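Local coordinates for protein dTDP-4-dehydrorhamnose 3,5-epimerase (Sulfolobus tokodaii, PDB 2B9U) that probably catalyses the epimerisation of dTDP-4-dehydro-6-deoxyglucose at C3' and C5', a step on the path to dTDP-L-rhamnose, at residues S50-G55 with H118-L123; A84-K89 with P114-G119. All blocks are in the same frame, centred on the assembly; numbering follows the deposited sequence.

The two contacts illustrate how one strand of a jelly-roll-like barrel is tied in at both ends. Strand 116-122 serves both: contact 2 (84-89 with 114-119) pairs its start with strand 79-86 inside one sheet, whereas contact 1 (50-55 with 118-123) joins its finish to the loop that leaves strand 44-52 of the other sheet. Their centres lie about 18 Å apart, and they share His118 and Gly119. Near the middle of the strand, His118 NE2 is hydrogen-bonded to Asp82 OD1 on strand 79-86. Both contacts lie away from Tyr137, predicted to stack on the thymidine ring of the substrate, so what they describe is strand packing in the barrel, away from that predicted site.

Contact 1 (S50-G55 with H118-L123); sequences SFSRKG and HGFQAL
Gly55 and the end of strand 116-122 are joined by two hydrogen bonds, one backbone and one from a side chain. Gly55 N donates to Ala122 O at 2.8 Å, and Gln121 NE2 returns a bond to Gly55 O at 3.1 Å. Gly55 O lies close to the amide plane of Gln121, whereas the nitrogen comes to that oxygen from above the carbonyl plane, at a C=O...N angle of only 110°. Its reach comes from an extended chain, with CG anti to the backbone N (chi1 -175°). Beside these bonds the methyl of Ala122 packs against the strand end, its CB 3.6 Å from Arg53 O, while Lys54 CG lies 3.4 Å from Leu123 O. Farther in, two serine hydroxyls approach the edge of the Phe120 ring, Ser52 OG standing 3.7 Å from CE1. Here two sheets of a jelly-roll-like, cupin-clan barrel meet: the short strand segments run at 47° to each other and do not pair. The second shell sets these groups. Tyr130 OH bonds Ser50 OG, Arg58 NE bonds Ser52 OG, and the backbone N of Ile154 holds Gln121 OE1. With an alanine here in place of Gln121, Gly55 O and Ile154 N would probably lose the amide they share, and a gap would be likely to open beside Trp152 and Pro153. At the outer side, Ser50 and Phe51 continue the sheet into an antiparallel strand of the second subunit.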
loop_
_atom_site.group_PDB
_atom_site.type_symbol
_atom_site.label_atom_id
_atom_site.label_comp_id
_atom_site.label_asym_id
_atom_site.label_seq_id
_atom_site.Cartn_x
_atom_site.Cartn_y
_atom_site.Cartn_z
ATOM N N SER A 50 1.014 -7.626 5.987
ATOM C CA SER A 50 0.873 -8.547 7.109
ATOM C C SER A 50 0.089 -7.895 8.218
ATOM O O SER A 50 0.136 -6.668 8.385
ATOM C CB SER A 50 2.231 -9.019 7.633
ATOM O OG SER A 50 2.984 -7.960 8.197
ATOM N N PHE A 51 -0.645 -8.721 8.962
ATOM C CA PHE A 51 -1.213 -8.310 10.222
ATOM C C PHE A 51 -0.512 -9.110 11.322
ATOM O O PHE A 51 -0.409 -10.327 11.244
ATOM C CB PHE A 51 -2.720 -8.551 10.255
ATOM C CG PHE A 51 -3.305 -8.463 11.637
ATOM C CD1 PHE A 51 -3.365 -7.226 12.307
ATOM C CD2 PHE A 51 -3.769 -9.602 12.283
ATOM C CE1 PHE A 51 -3.888 -7.138 13.597
ATOM C CE2 PHE A 51 -4.294 -9.516 13.565
ATOM C CZ PHE A 51 -4.357 -8.279 14.223
ATOM N N SER A 52 -0.015 -8.414 12.334
ATOM C CA SER A 52 0.764 -9.038 13.376
ATOM C C SER A 52 0.174 -8.663 14.723
ATOM O O SER A 52 -0.001 -7.487 15.021
ATOM C CB SER A 52 2.236 -8.603 13.276
ATOM O OG SER A 52 2.736 -8.838 11.956
ATOM N N ARG A 53 -0.131 -9.672 15.528
ATOM C CA ARG A 53 -0.600 -9.471 16.897
ATOM C C ARG A 53 0.554 -8.960 17.725
ATOM O O ARG A 53 1.703 -9.221 17.394
ATOM C CB ARG A 53 -1.138 -10.788 17.466
ATOM C CG ARG A 53 -2.430 -11.217 16.797
ATOM C CD ARG A 53 -2.800 -12.653 17.075
ATOM N NE ARG A 53 -4.050 -12.995 16.389
ATOM C CZ ARG A 53 -4.741 -14.118 16.569
ATOM N NH1 ARG A 53 -4.330 -15.040 17.438
ATOM N NH2 ARG A 53 -5.859 -14.315 15.883
ATOM N N LYS A 54 0.253 -8.232 18.795
ATOM C CA LYS A 54 1.281 -7.693 19.689
ATOM C C LYS A 54 2.292 -8.749 20.138
ATOM O O LYS A 54 1.925 -9.855 20.557
ATOM C CB LYS A 54 0.631 -7.029 20.901
ATOM C CG LYS A 54 1.586 -6.464 21.948
ATOM C CD LYS A 54 0.829 -5.708 23.049
ATOM C CE LYS A 54 1.760 -5.327 24.207
ATOM N NZ LYS A 54 1.050 -4.661 25.358
ATOM N N GLY A 55 3.572 -8.391 20.035
ATOM C CA GLY A 55 4.658 -9.261 20.453
ATOM C C GLY A 55 5.226 -10.118 19.343
ATOM O O GLY A 55 6.288 -10.739 19.511
ATOM N N HIS A 118 15.731 -7.516 7.057
ATOM C CA HIS A 118 14.664 -6.733 7.690
ATOM C C HIS A 118 13.813 -7.533 8.689
ATOM O O HIS A 118 13.403 -8.645 8.427
ATOM C CB HIS A 118 13.770 -6.064 6.619
ATOM C CG HIS A 118 12.455 -5.564 7.151
ATOM N ND1 HIS A 118 11.246 -6.092 6.759
ATOM C CD2 HIS A 118 12.166 -4.613 8.067
ATOM C CE1 HIS A 118 10.268 -5.487 7.406
ATOM N NE2 HIS A 118 10.800 -4.582 8.204
ATOM N N GLY A 119 13.520 -6.939 9.826
ATOM C CA GLY A 119 12.570 -7.539 10.739
ATOM C C GLY A 119 11.890 -6.476 11.562
ATOM O O GLY A 119 12.269 -5.306 11.511
ATOM N N PHE A 120 10.873 -6.886 12.311
ATOM C CA PHE A 120 10.228 -5.997 13.267
ATOM C C PHE A 120 9.559 -6.794 14.367
ATOM O O PHE A 120 9.254 -7.973 14.183
ATOM C CB PHE A 120 9.195 -5.072 12.594
ATOM C CG PHE A 120 8.028 -5.798 11.963
ATOM C CD1 PHE A 120 6.879 -6.092 12.703
ATOM C CD2 PHE A 120 8.062 -6.156 10.623
ATOM C CE1 PHE A 120 5.801 -6.732 12.122
ATOM C CE2 PHE A 120 6.976 -6.809 10.031
ATOM C CZ PHE A 120 5.852 -7.097 10.771
ATOM N N GLN A 121 9.342 -6.137 15.503
ATOM C CA GLN A 121 8.379 -6.605 16.482
ATOM C C GLN A 121 7.147 -5.694 16.518
ATOM O O GLN A 121 7.264 -4.458 16.547
ATOM C CB GLN A 121 8.992 -6.737 17.877
ATOM C CG GLN A 121 8.013 -7.346 18.891
ATOM C CD GLN A 121 8.656 -7.679 20.213
ATOM O OE1 GLN A 121 9.366 -6.861 20.803
ATOM N NE2 GLN A 121 8.395 -8.877 20.699
ATOM N N ALA A 122 5.967 -6.311 16.489
ATOM C CA ALA A 122 4.723 -5.565 16.675
ATOM C C ALA A 122 4.605 -5.133 18.144
ATOM O O ALA A 122 4.646 -5.970 19.055
ATOM C CB ALA A 122 3.518 -6.399 16.224
ATOM N N LEU A 123 4.502 -3.816 18.357
ATOM C CA LEU A 123 4.399 -3.229 19.686
ATOM C C LEU A 123 2.935 -3.216 20.141
ATOM O O LEU A 123 2.620 -3.240 21.331
ATOM C CB LEU A 123 5.022 -1.809 19.694
ATOM C CG LEU A 123 6.492 -1.724 19.254
ATOM C CD1 LEU A 123 7.016 -0.307 19.291
ATOM C CD2 LEU A 123 7.423 -2.633 20.080
#

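Contact 2 (A84-K89 with P114-G119); sequences AVDVRK and PGFAHG
Phe116 lays its ring against the Val85-Asp86 peptide, CD2 3.4 Å from Asp86 N, in a hollow ringed by Ala84 CB, Asp86 CB and the Arg88 guanidinium. Its CD2 corner lies 3.9 Å from Ala84 CB, and CE2 comes equally near Asp86 CB. Toward the far end of the ring, CE1 lies over one face of the guanidinium, toward its rim, with the planes 46° apart and Arg88 NH2 3.7 Å from Phe116 CZ. Asp86 holds the guanidinium in a side-on salt bridge, Arg88 NE to OD1 at 2.9 Å and NH2 to OD2 at 3.0 Å, both nitrogens coming from above the carboxylate plane. Arg88 N also donates to Asp86 OD1, closing an Asx turn, and it reaches this oxygen from the opposite face of the carboxylate to NE. Thr93 and Ser91 hydroxyls bond OD2, and together these partners probably favour the charged form of Asp86.

Gly115 supplies the second hollow. Arg88 CG rests 3.4 Å from Gly115 O, and the aliphatic part of the arginine takes up the space where a side chain on Gly115 would collide with CD; the backbone angles there also call for glycine. On the face that carries Val85 and Ala117, CG1 of Val87, anti to its carbonyl carbon (chi1 -61°), reaches the methyl of Ala117, and Leu60 of strand 57-63 packs on Val85 and Ala117. Val85 and Ala117 form a hydrogen-bonded pair; a further backbone bond, Val87 N to Gly115 O, follows just past the strand ends. The whole is an antiparallel ladder between neighbouring strands of the five-stranded sheet, with an Asx turn where strand 79-86 ends, in a cupin-type barrel.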
loop_
_atom_site.group_PDB
_atom_site.type_symbol
_atom_site.label_atom_id
_atom_site.label_comp_id
_atom_site.label_asym_id
_atom_site.label_seq_id
_atom_site.Cartn_x
_atom_site.Cartn_y
_atom_site.Cartn_z
ATOM N N ALA A 84 16.723 -2.922 10.363
ATOM C CA ALA A 84 17.463 -3.312 9.157
ATOM C C ALA A 84 18.898 -3.608 9.549
ATOM O O ALA A 84 19.523 -2.783 10.196
ATOM C CB ALA A 84 17.442 -2.192 8.159
ATOM N N VAL A 85 19.426 -4.751 9.126
ATOM C CA VAL A 85 20.765 -5.192 9.525
ATOM C C VAL A 85 21.654 -5.348 8.294
ATOM O O VAL A 85 21.290 -6.082 7.366
ATOM C CB VAL A 85 20.713 -6.547 10.297
ATOM C CG1 VAL A 85 22.118 -6.986 10.716
ATOM C CG2 VAL A 85 19.806 -6.442 11.535
ATOM N N ASP A 86 22.796 -4.650 8.272
ATOM C CA ASP A 86 23.756 -4.793 7.163
ATOM C C ASP A 86 24.322 -6.185 7.165
ATOM O O ASP A 86 25.034 -6.563 8.104
ATOM C CB ASP A 86 24.896 -3.774 7.259
ATOM C CG ASP A 86 25.734 -3.684 5.973
ATOM O OD1 ASP A 86 25.653 -4.567 5.095
ATOM O OD2 ASP A 86 26.480 -2.696 5.834
ATOM N N VAL A 87 23.989 -6.956 6.130
ATOM C CA VAL A 87 24.486 -8.325 5.989
ATOM C C VAL A 87 25.368 -8.491 4.736
ATOM O O VAL A 87 25.491 -9.591 4.184
ATOM C CB VAL A 87 23.338 -9.394 6.013
ATOM C CG1 VAL A 87 22.577 -9.354 7.339
ATOM C CG2 VAL A 87 22.392 -9.250 4.801
ATOM N N ARG A 88 25.965 -7.386 4.293
ATOM C CA ARG A 88 26.989 -7.412 3.241
ATOM C C ARG A 88 28.362 -7.582 3.893
ATOM O O ARG A 88 28.854 -6.681 4.572
ATOM C CB ARG A 88 26.956 -6.115 2.423
ATOM C CG ARG A 88 25.617 -5.794 1.793
ATOM C CD ARG A 88 25.540 -4.351 1.334
ATOM N NE ARG A 88 25.529 -3.409 2.449
ATOM C CZ ARG A 88 25.364 -2.097 2.320
ATOM N NH1 ARG A 88 25.195 -1.564 1.116
ATOM N NH2 ARG A 88 25.354 -1.314 3.390
ATOM N N LYS A 89 28.969 -8.744 3.690
ATOM C CA LYS A 89 30.253 -9.084 4.321
ATOM C C LYS A 89 31.346 -8.010 4.223
ATOM O O LYS A 89 32.022 -7.721 5.218
ATOM C CB LYS A 89 30.773 -10.412 3.783
ATOM C CG LYS A 89 30.423 -11.610 4.658
ATOM C CD LYS A 89 30.995 -12.920 4.091
ATOM C CE LYS A 89 32.514 -13.025 4.318
ATOM N NZ LYS A 89 32.892 -12.990 5.767
ATOM N N PRO A 114 18.751 -3.065 -1.011
ATOM C CA PRO A 114 19.302 -4.432 -0.975
ATOM C C PRO A 114 20.598 -4.558 -0.167
ATOM O O PRO A 114 21.358 -3.603 -0.059
ATOM C CB PRO A 114 19.586 -4.742 -2.449
ATOM C CG PRO A 114 18.692 -3.859 -3.219
ATOM C CD PRO A 114 18.540 -2.594 -2.397
ATOM N N GLY A 115 20.846 -5.741 0.387
ATOM C CA GLY A 115 22.017 -5.965 1.224
ATOM C C GLY A 115 21.748 -5.918 2.721
ATOM O O GLY A 115 22.678 -6.073 3.507
ATOM N N PHE A 116 20.479 -5.693 3.107
ATOM C CA PHE A 116 20.061 -5.688 4.518
ATOM C C PHE A 116 19.064 -6.787 4.826
ATOM O O PHE A 116 18.276 -7.162 3.971
ATOM C CB PHE A 116 19.400 -4.349 4.896
ATOM C CG PHE A 116 20.357 -3.201 4.989
ATOM C CD1 PHE A 116 20.783 -2.541 3.839
ATOM C CD2 PHE A 116 20.825 -2.773 6.230
ATOM C CE1 PHE A 116 21.686 -1.479 3.930
ATOM C CE2 PHE A 116 21.717 -1.708 6.334
ATOM C CZ PHE A 116 22.146 -1.060 5.187
ATOM N N ALA A 117 19.086 -7.273 6.068
ATOM C CA ALA A 117 18.042 -8.150 6.571
ATOM C C ALA A 117 17.016 -7.338 7.369
ATOM O O ALA A 117 17.387 -6.589 8.269
ATOM C CB ALA A 117 18.650 -9.240 7.457
ATOM N N HIS A 118 15.731 -7.516 7.057
ATOM C CA HIS A 118 14.664 -6.733 7.690
ATOM C C HIS A 118 13.813 -7.533 8.689
ATOM O O HIS A 118 13.403 -8.645 8.427
ATOM C CB HIS A 118 13.770 -6.064 6.619
ATOM C CG HIS A 118 12.455 -5.564 7.151
ATOM N ND1 HIS A 118 11.246 -6.092 6.759
ATOM C CD2 HIS A 118 12.166 -4.613 8.067
ATOM C CE1 HIS A 118 10.268 -5.487 7.406
ATOM N NE2 HIS A 118 10.800 -4.582 8.204
ATOM N N GLY A 119 13.520 -6.939 9.826
ATOM C CA GLY A 119 12.570 -7.539 10.739
ATOM C C GLY A 119 11.890 -6.476 11.562
ATOM O O GLY A 119 12.269 -5.306 11.511
#